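Local coordinates for protein serine acetyltransferase (Entamoeba histolytica, PDB 3Q1X) that probably catalyses the transfer of an acetyl group to the hydroxyl of L-serine, the serine O-acetyltransferase step of cysteine biosynthesis, and binds L-serine in this crystal, at residues N3-I8 against S63-L68; D70-S75 against Q87-I92; P30-F35 against K40-F45. All blocks are in the same frame, centred on the assembly; numbering follows the deposited sequence.

Contact 1 (N3-I8 against S63-L68)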
loop_
_atom_site.group_PDB
_atom_site.type_symbol
_atom_site.label_atom_id
_atom_site.label_comp_id
_atom_site.label_asym_id
_atom_site.label_seq_id
_atom_site.Cartn_x
_atom_site.Cartn_y
_atom_site.Cartn_z
ATOM N N ASN A 3 30.766 6.299 22.378
ATOM C CA ASN A 3 31.029 7.640 22.903
ATOM C C ASN A 3 30.439 8.724 22.006
ATOM O O ASN A 3 29.932 9.732 22.504
ATOM C CB ASN A 3 32.525 7.857 23.146
ATOM C CG ASN A 3 33.083 6.935 24.229
ATOM O OD1 ASN A 3 32.351 6.468 25.098
ATOM N ND2 ASN A 3 34.388 6.674 24.178
ATOM N N TYR A 4 30.486 8.497 20.691
ATOM C CA TYR A 4 29.847 9.390 19.720
ATOM C C TYR A 4 28.323 9.331 19.856
ATOM O O TYR A 4 27.657 10.356 19.763
ATOM C CB TYR A 4 30.292 9.060 18.282
ATOM C CG TYR A 4 30.031 10.166 17.270
ATOM C CD1 TYR A 4 30.565 11.445 17.449
ATOM C CD2 TYR A 4 29.259 9.931 16.126
ATOM C CE1 TYR A 4 30.331 12.464 16.527
ATOM C CE2 TYR A 4 29.026 10.960 15.184
ATOM C CZ TYR A 4 29.561 12.219 15.404
ATOM O OH TYR A 4 29.354 13.240 14.505
ATOM N N ILE A 5 27.787 8.137 20.102
ATOM C CA ILE A 5 26.350 7.952 20.356
ATOM C C ILE A 5 25.925 8.754 21.576
ATOM O O ILE A 5 24.947 9.498 21.510
ATOM C CB ILE A 5 25.961 6.456 20.545
ATOM C CG1 ILE A 5 26.008 5.722 19.203
ATOM C CG2 ILE A 5 24.566 6.320 21.167
ATOM C CD1 ILE A 5 25.997 4.204 19.309
ATOM N N TYR A 6 26.678 8.626 22.671
ATOM C CA TYR A 6 26.383 9.406 23.872
ATOM C C TYR A 6 26.306 10.914 23.580
ATOM O O TYR A 6 25.400 11.596 24.073
ATOM C CB TYR A 6 27.386 9.163 25.016
ATOM C CG TYR A 6 27.233 10.283 26.016
ATOM C CD1 TYR A 6 26.236 10.241 26.994
ATOM C CD2 TYR A 6 27.997 11.442 25.913
ATOM C CE1 TYR A 6 26.050 11.302 27.871
ATOM C CE2 TYR A 6 27.808 12.517 26.786
ATOM C CZ TYR A 6 26.840 12.435 27.763
ATOM O OH TYR A 6 26.662 13.493 28.622
ATOM N N SER A 7 27.263 11.424 22.799
ATOM C CA SER A 7 27.331 12.860 22.497
ATOM C C SER A 7 26.165 13.307 21.632
ATOM O O SER A 7 25.605 14.382 21.845
ATOM C CB SER A 7 28.654 13.233 21.820
ATOM O OG SER A 7 28.661 12.899 20.435
ATOM N N ILE A 8 25.814 12.471 20.655
ATOM C CA ILE A 8 24.696 12.768 19.764
ATOM C C ILE A 8 23.366 12.683 20.522
ATOM O O ILE A 8 22.507 13.544 20.352
ATOM C CB ILE A 8 24.713 11.878 18.478
ATOM C CG1 ILE A 8 25.957 12.175 17.614
ATOM C CG2 ILE A 8 23.431 12.036 17.655
ATOM C CD1 ILE A 8 26.091 13.616 17.112
ATOM N N SER A 63 19.874 4.829 24.634
ATOM C CA SER A 63 19.521 3.410 24.538
ATOM C C SER A 63 18.868 3.058 23.196
ATOM O O SER A 63 19.298 2.121 22.521
ATOM C CB SER A 63 18.608 3.011 25.706
ATOM O OG SER A 63 18.365 1.612 25.722
ATOM N N GLU A 64 17.849 3.821 22.803
ATOM C CA GLU A 64 17.183 3.593 21.515
ATOM C C GLU A 64 18.101 3.877 20.332
ATOM O O GLU A 64 18.094 3.145 19.334
ATOM C CB GLU A 64 15.902 4.427 21.401
ATOM C CG GLU A 64 14.872 4.187 22.514
ATOM C CD GLU A 64 14.253 2.790 22.517
ATOM O OE1 GLU A 64 14.376 2.037 21.524
ATOM O OE2 GLU A 64 13.626 2.445 23.540
ATOM N N LEU A 65 18.911 4.927 20.457
ATOM C CA LEU A 65 19.845 5.285 19.397
ATOM C C LEU A 65 20.863 4.166 19.162
ATOM O O LEU A 65 21.214 3.871 18.014
ATOM C CB LEU A 65 20.537 6.619 19.706
ATOM C CG LEU A 65 21.456 7.188 18.628
ATOM C CD1 LEU A 65 20.748 7.268 17.283
ATOM C CD2 LEU A 65 21.991 8.554 19.042
ATOM N N THR A 66 21.319 3.545 20.253
ATOM C CA THR A 66 22.231 2.396 20.206
ATOM C C THR A 66 21.591 1.205 19.490
ATOM O O THR A 66 22.231 0.569 18.647
ATOM C CB THR A 66 22.677 1.987 21.639
ATOM O OG1 THR A 66 23.330 3.103 22.256
ATOM C CG2 THR A 66 23.647 0.789 21.614
ATOM N N LYS A 67 20.336 0.907 19.829
ATOM C CA LYS A 67 19.617 -0.192 19.183
ATOM C C LYS A 67 19.508 0.037 17.681
ATOM O O LYS A 67 19.740 -0.886 16.895
ATOM C CB LYS A 67 18.228 -0.394 19.790
ATOM C CG LYS A 67 18.236 -0.949 21.200
ATOM C CD LYS A 67 16.888 -1.587 21.524
ATOM C CE LYS A 67 16.444 -1.311 22.956
ATOM N NZ LYS A 67 17.328 -1.934 23.977
ATOM N N LEU A 68 19.169 1.265 17.295
ATOM C CA LEU A 68 19.114 1.654 15.880
ATOM C C LEU A 68 20.471 1.555 15.183
ATOM O O LEU A 68 20.571 0.990 14.093
ATOM C CB LEU A 68 18.553 3.069 15.710
ATOM C CG LEU A 68 18.329 3.530 14.260
ATOM C CD1 LEU A 68 17.267 2.701 13.530
ATOM C CD2 LEU A 68 17.997 4.998 14.209
#
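Ile-5 projects from helix 2-18 onto the face of helix 59-79 presented by Leu-65 and Thr-66. Against Leu-65 it runs alongside, the two side chains pointing in opposite directions, so that the flank of one lies on the flank of the other: CG2 of Ile-5 is 4.0 Å from CD2 of Leu-65. The Ile-5 and Thr-66 side chains cross at about a right angle, with Ile-5 CG2 3.6 Å from Thr-66 OG1. A chi1 of -73°, with CG2 opposite the backbone N, turns this methyl toward both partners; Ile-5 CD1 lies 4.1 Å from Thr-66 OG1. That hydroxyl does not face the isoleucine unpartnered, because Thr-66 OG1 is hydrogen-bonded to Ala-62 O one turn back in its own helix. Ile-8, a turn after Ile-5, adds a single methyl: its CG2 approaches Leu-65 CD2 at 4.0 Å on a slant, while the rest of the side chain leads off. Leu-65 CD2 thus touches CG2 of both isoleucines and the backbone O of Ile-5. The short helical segments run roughly antiparallel at 132°, their axes 9.8 Å apart. Helix 82-113 borders both partners, with Leu-96 against Leu-65, while helix 36-45 packs on helix 59-79.

Contact 2 (D70-S75 against Q87-I92)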
loop_
_atom_site.group_PDB
_atom_site.type_symbol
_atom_site.label_atom_id
_atom_site.label_comp_id
_atom_site.label_asym_id
_atom_site.label_seq_id
_atom_site.Cartn_x
_atom_site.Cartn_y
_atom_site.Cartn_z
ATOM N N ASP A 70 23.098 -0.219 16.066
ATOM C CA ASP A 70 23.520 -1.615 15.957
ATOM C C ASP A 70 22.802 -2.328 14.809
ATOM O O ASP A 70 23.421 -3.106 14.080
ATOM C CB ASP A 70 23.333 -2.353 17.283
ATOM C CG ASP A 70 24.370 -1.955 18.334
ATOM O OD1 ASP A 70 25.469 -1.472 17.977
ATOM O OD2 ASP A 70 24.089 -2.145 19.536
ATOM N N TYR A 71 21.514 -2.025 14.632
ATOM C CA TYR A 71 20.698 -2.646 13.586
ATOM C C TYR A 71 21.143 -2.220 12.184
ATOM O O TYR A 71 21.334 -3.075 11.305
ATOM C CB TYR A 71 19.211 -2.344 13.810
ATOM C CG TYR A 71 18.275 -3.002 12.812
ATOM C CD1 TYR A 71 17.658 -4.220 13.098
ATOM C CD2 TYR A 71 17.999 -2.397 11.587
ATOM C CE1 TYR A 71 16.788 -4.825 12.176
ATOM C CE2 TYR A 71 17.139 -2.991 10.661
ATOM C CZ TYR A 71 16.540 -4.202 10.960
ATOM O OH TYR A 71 15.690 -4.782 10.039
ATOM N N ILE A 72 21.334 -0.911 11.984
ATOM C CA ILE A 72 21.755 -0.375 10.682
ATOM C C ILE A 72 23.174 -0.836 10.348
ATOM O O ILE A 72 23.460 -1.225 9.211
ATOM C CB ILE A 72 21.664 1.190 10.614
ATOM C CG1 ILE A 72 20.207 1.657 10.706
ATOM C CG2 ILE A 72 22.328 1.735 9.333
ATOM C CD1 ILE A 72 20.018 3.185 10.752
ATOM N N LYS A 73 24.063 -0.781 11.339
ATOM C CA LYS A 73 25.424 -1.275 11.147
ATOM C C LYS A 73 25.403 -2.725 10.672
ATOM O O LYS A 73 26.074 -3.073 9.699
ATOM C CB LYS A 73 26.257 -1.146 12.420
ATOM C CG LYS A 73 27.758 -1.351 12.191
ATOM C CD LYS A 73 28.526 -1.266 13.507
ATOM C CE LYS A 73 28.255 -2.488 14.378
ATOM N NZ LYS A 73 27.916 -2.095 15.778
ATOM N N ASP A 74 24.611 -3.561 11.344
ATOM C CA ASP A 74 24.513 -4.984 10.979
ATOM C C ASP A 74 24.029 -5.200 9.545
ATOM O O ASP A 74 24.610 -5.996 8.799
ATOM C CB ASP A 74 23.659 -5.752 11.997
ATOM C CG ASP A 74 24.407 -6.014 13.306
ATOM O OD1 ASP A 74 25.622 -5.730 13.369
ATOM O OD2 ASP A 74 23.788 -6.502 14.275
ATOM N N SER A 75 23.003 -4.448 9.155
ATOM C CA SER A 75 22.445 -4.526 7.810
ATOM C C SER A 75 23.381 -3.958 6.738
ATOM O O SER A 75 23.534 -4.548 5.669
ATOM C CB SER A 75 21.094 -3.816 7.770
ATOM O OG SER A 75 20.164 -4.469 8.620
ATOM N N GLN A 87 31.716 3.665 8.942
ATOM C CA GLN A 87 31.776 5.014 8.366
ATOM C C GLN A 87 30.403 5.592 8.018
ATOM O O GLN A 87 30.136 6.781 8.243
ATOM C CB GLN A 87 32.648 5.009 7.120
ATOM C CG GLN A 87 34.089 4.601 7.399
ATOM C CD GLN A 87 34.855 4.240 6.140
ATOM O OE1 GLN A 87 34.266 3.949 5.094
ATOM N NE2 GLN A 87 36.179 4.249 6.238
ATOM N N CYS A 88 29.542 4.747 7.462
ATOM C CA CYS A 88 28.202 5.170 7.079
ATOM C C CYS A 88 27.352 5.502 8.284
ATOM O O CYS A 88 26.596 6.468 8.254
ATOM C CB CYS A 88 27.523 4.104 6.235
ATOM S SG CYS A 88 28.204 4.004 4.581
ATOM N N VAL A 89 27.485 4.704 9.345
ATOM C CA VAL A 89 26.683 4.900 10.554
ATOM C C VAL A 89 27.192 6.086 11.372
ATOM O O VAL A 89 26.411 6.778 12.029
ATOM C CB VAL A 89 26.608 3.619 11.411
ATOM C CG1 VAL A 89 25.959 3.893 12.750
ATOM C CG2 VAL A 89 25.813 2.548 10.675
ATOM N N MET A 90 28.500 6.314 11.328
ATOM C CA MET A 90 29.066 7.525 11.923
ATOM C C MET A 90 28.521 8.768 11.212
ATOM O O MET A 90 28.211 9.760 11.868
ATOM C CB MET A 90 30.600 7.497 11.913
ATOM C CG MET A 90 31.219 6.509 12.920
ATOM S SD MET A 90 30.880 6.805 14.669
ATOM C CE MET A 90 32.200 7.930 15.089
ATOM N N ALA A 91 28.367 8.681 9.887
ATOM C CA ALA A 91 27.757 9.744 9.078
ATOM C C ALA A 91 26.286 9.995 9.402
ATOM O O ALA A 91 25.848 11.149 9.460
ATOM C CB ALA A 91 27.914 9.453 7.622
ATOM N N ILE A 92 25.515 8.928 9.594
ATOM C CA ILE A 92 24.133 9.072 10.069
ATOM C C ILE A 92 24.099 9.794 11.424
ATOM O O ILE A 92 23.418 10.816 11.584
ATOM C CB ILE A 92 23.402 7.706 10.201
ATOM C CG1 ILE A 92 23.193 7.062 8.833
ATOM C CG2 ILE A 92 22.046 7.887 10.863
ATOM C CD1 ILE A 92 22.919 5.567 8.886
#
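Ile-72 and Val-89 supply the apolar heart of this helix pair, with Ile-92 one turn further along helix 82-113. The CG2 methyl of Ile-72 is the shared point: it lies 3.8 Å from Val-89 CG2, the two branched side chains meeting aslant, and 3.9 Å from Ile-92 CD1. The two isoleucines reach for each other tip to tip, and their CD1 atoms are 4.2 Å apart. Val-89 holds CG1 opposite its backbone N (chi1 171°), which turns the other methyl, CG2, to the partner helix.

That CG2 also touches the backbone of the facing helix, at 3.8 Å from Lys-73 N, and lies beside the lysine CB. The CA atoms of Lys-73 and Val-89 are the nearest pair across the contact, 6.3 Å apart, so the helices are close enough here for a methyl to rest on a main-chain nitrogen.

The polar interaction stays within one helix. Lys-73 bends its chain at chi3 (71°) and again at chi4, and NZ makes a salt bridge with Asp-70 OD1, one turn back, whose hydrogen bond is weak at 3.3 Å, while the CB of Lys-73 stays beside Val-89 CG2.

Helices 59-79 and 82-113 form a near-antiparallel hairpin, 146° between the short segments. Leu-142 and Val-141 of helix 128-144 pack against Ile-92, and Tyr-150 of helix 150-162 packs against Ile-72.

Contact 3 (P30-F35 against K40-F45)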
loop_
_atom_site.group_PDB
_atom_site.type_symbol
_atom_site.label_atom_id
_atom_site.label_comp_id
_atom_site.label_asym_id
_atom_site.label_seq_id
_atom_site.Cartn_x
_atom_site.Cartn_y
_atom_site.Cartn_z
ATOM N N PRO A 30 -1.175 5.184 22.653
ATOM C CA PRO A 30 -1.249 3.735 22.439
ATOM C C PRO A 30 0.020 3.198 21.782
ATOM O O PRO A 30 0.521 3.794 20.823
ATOM C CB PRO A 30 -2.441 3.580 21.486
ATOM C CG PRO A 30 -3.278 4.796 21.731
ATOM C CD PRO A 30 -2.280 5.891 21.976
ATOM N N HIS A 31 0.527 2.083 22.305
ATOM C CA HIS A 31 1.762 1.492 21.800
ATOM C C HIS A 31 1.537 0.834 20.446
ATOM O O HIS A 31 0.616 0.030 20.269
ATOM C CB HIS A 31 2.352 0.491 22.801
ATOM C CG HIS A 31 3.622 -0.154 22.331
ATOM N ND1 HIS A 31 3.652 -1.408 21.757
ATOM C CD2 HIS A 31 4.903 0.285 22.345
ATOM C CE1 HIS A 31 4.899 -1.713 21.439
ATOM N NE2 HIS A 31 5.678 -0.703 21.786
ATOM N N LYS A 32 2.385 1.212 19.495
ATOM C CA LYS A 32 2.357 0.662 18.149
ATOM C C LYS A 32 3.664 -0.083 17.867
ATOM O O LYS A 32 4.705 0.210 18.474
ATOM C CB LYS A 32 2.147 1.780 17.112
ATOM C CG LYS A 32 1.055 2.834 17.442
ATOM C CD LYS A 32 -0.319 2.244 17.809
ATOM C CE LYS A 32 -0.952 1.443 16.678
ATOM N NZ LYS A 32 -1.956 2.222 15.902
ATOM N N LYS A 33 3.597 -1.050 16.956
ATOM C CA LYS A 33 4.783 -1.759 16.485
ATOM C C LYS A 33 4.847 -1.674 14.967
ATOM O O LYS A 33 3.996 -2.222 14.265
ATOM C CB LYS A 33 4.760 -3.214 16.949
ATOM N N VAL A 34 5.853 -0.959 14.468
ATOM C CA VAL A 34 6.087 -0.836 13.030
ATOM C C VAL A 34 7.506 -1.316 12.713
ATOM O O VAL A 34 8.270 -1.630 13.631
ATOM C CB VAL A 34 5.875 0.618 12.533
ATOM C CG1 VAL A 34 4.407 1.035 12.693
ATOM C CG2 VAL A 34 6.800 1.588 13.250
ATOM N N PHE A 35 7.863 -1.372 11.429
ATOM C CA PHE A 35 9.213 -1.797 11.043
ATOM C C PHE A 35 10.331 -1.058 11.786
ATOM O O PHE A 35 10.190 0.114 12.163
ATOM C CB PHE A 35 9.412 -1.769 9.522
ATOM C CG PHE A 35 9.355 -0.394 8.906
ATOM C CD1 PHE A 35 10.520 0.327 8.685
ATOM C CD2 PHE A 35 8.145 0.140 8.471
ATOM C CE1 PHE A 35 10.478 1.585 8.081
ATOM C CE2 PHE A 35 8.087 1.402 7.871
ATOM C CZ PHE A 35 9.258 2.123 7.673
ATOM N N LYS A 40 12.269 2.842 15.822
ATOM C CA LYS A 40 13.386 3.441 16.545
ATOM C C LYS A 40 13.481 4.949 16.341
ATOM O O LYS A 40 13.619 5.689 17.306
ATOM C CB LYS A 40 14.706 2.737 16.202
ATOM C CG LYS A 40 14.839 1.325 16.793
ATOM C CD LYS A 40 14.259 1.270 18.202
ATOM C CE LYS A 40 14.428 -0.088 18.856
ATOM N NZ LYS A 40 13.429 -0.236 19.952
ATOM N N LEU A 41 13.381 5.403 15.093
ATOM C CA LEU A 41 13.534 6.823 14.791
ATOM C C LEU A 41 12.388 7.660 15.361
ATOM O O LEU A 41 12.597 8.811 15.760
ATOM C CB LEU A 41 13.694 7.062 13.289
ATOM C CG LEU A 41 15.011 6.658 12.621
ATOM C CD1 LEU A 41 14.846 6.571 11.114
ATOM C CD2 LEU A 41 16.129 7.630 12.980
ATOM N N ARG A 42 11.192 7.070 15.407
ATOM C CA ARG A 42 10.034 7.707 16.055
ATOM C C ARG A 42 10.339 8.038 17.529
ATOM O O ARG A 42 10.071 9.149 17.987
ATOM C CB ARG A 42 8.749 6.860 15.892
ATOM C CG ARG A 42 8.270 6.736 14.422
ATOM C CD ARG A 42 6.754 6.644 14.156
ATOM N NE ARG A 42 6.122 5.421 14.638
ATOM C CZ ARG A 42 4.970 4.890 14.204
ATOM N NH1 ARG A 42 4.264 5.401 13.190
ATOM N NH2 ARG A 42 4.527 3.794 14.785
ATOM N N LYS A 43 10.930 7.081 18.245
ATOM C CA LYS A 43 11.265 7.239 19.665
ATOM C C LYS A 43 12.374 8.261 19.874
ATOM O O LYS A 43 12.314 9.079 20.802
ATOM C CB LYS A 43 11.663 5.895 20.289
ATOM C CG LYS A 43 10.483 4.961 20.513
ATOM C CD LYS A 43 10.872 3.686 21.243
ATOM C CE LYS A 43 9.624 2.971 21.743
ATOM N NZ LYS A 43 9.857 1.529 22.002
ATOM N N ILE A 44 13.375 8.211 18.998
ATOM C CA ILE A 44 14.548 9.082 19.067
ATOM C C ILE A 44 14.201 10.553 18.820
ATOM O O ILE A 44 14.618 11.435 19.579
ATOM C CB ILE A 44 15.625 8.615 18.052
ATOM C CG1 ILE A 44 16.103 7.191 18.393
ATOM C CG2 ILE A 44 16.791 9.605 17.991
ATOM C CD1 ILE A 44 16.882 6.495 17.278
ATOM N N PHE A 45 13.443 10.811 17.756
ATOM C CA PHE A 45 13.094 12.177 17.368
ATOM C C PHE A 45 11.909 12.772 18.116
ATOM O O PHE A 45 11.899 13.971 18.378
ATOM C CB PHE A 45 12.840 12.273 15.860
ATOM C CG PHE A 45 14.080 12.145 15.015
ATOM C CD1 PHE A 45 15.246 12.844 15.332
ATOM C CD2 PHE A 45 14.067 11.348 13.875
ATOM C CE1 PHE A 45 16.391 12.723 14.534
ATOM C CE2 PHE A 45 15.195 11.233 13.064
ATOM C CZ PHE A 45 16.361 11.919 13.394
HETATM O O HOH W 1 5.850 2.969 17.154
#
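The segment 30-35, extended in its backbone angles but part of no regular strand, leads into helix 36-45, with Phe-35 at the N-cap position. From the helix, Arg-42 extends its side chain to this loop and meets Val-34 at about a right angle. Both valine methyls bear on the guanidinium: CG1 and CG2 of Val-34 are each 3.5 Å from Arg-42 NH2, and CG2 lies over one face of the planar group, 3.9 Å from CZ. Bends at chi2 (-147°) and chi3 (-67°) carry the guanidinium to the valine. The CB of Lys-32 comes to 3.9 Å from Arg-42 NH2, while the rest of that lysine turns away toward a weak, long ion pair with Glu-153 of the third subunit.

A water in the guanidinium plane, at its edge, accepts from Arg-42 NH2 at 2.8 Å and donates to Lys-32 O at 3.3 Å, bridging helix and loop. The other terminal nitrogen, Arg-42 NH1, is hydrogen-bonded to Gln-131 OE1, so both ends of the group are tied and its rotation is probably limited. Gln-39 reinforces the loop through bonds to Lys-32 O and Val-34 N.

The arrangement is an extended connection running into a helix N-cap, whose second-turn arginine reaches back across to it, within the helical part that precedes the left-handed beta-helix of this hexapeptide-repeat acetyltransferase.

Contacts 1 and 2 are buried, apolar helix-helix packings that share helix 59-79: the first lays helix 2-18 on it, the second helix 82-113, and their centres are 11 Å apart. Tyr-4 of contact 1 also packs on Met-90 of contact 2. Contact 3 is partly buried and differs in chemistry, pairing a loop with its own helix through a guanidinium and a water where the others use methyl groups. It nests in the chain between the two segments of contact 1 and joins it by the Glu-64 to Lys-40 salt bridge and by Leu-68 on Leu-41 and Ile-44. Contacts 2 and 3 do not touch, though both border other subunits.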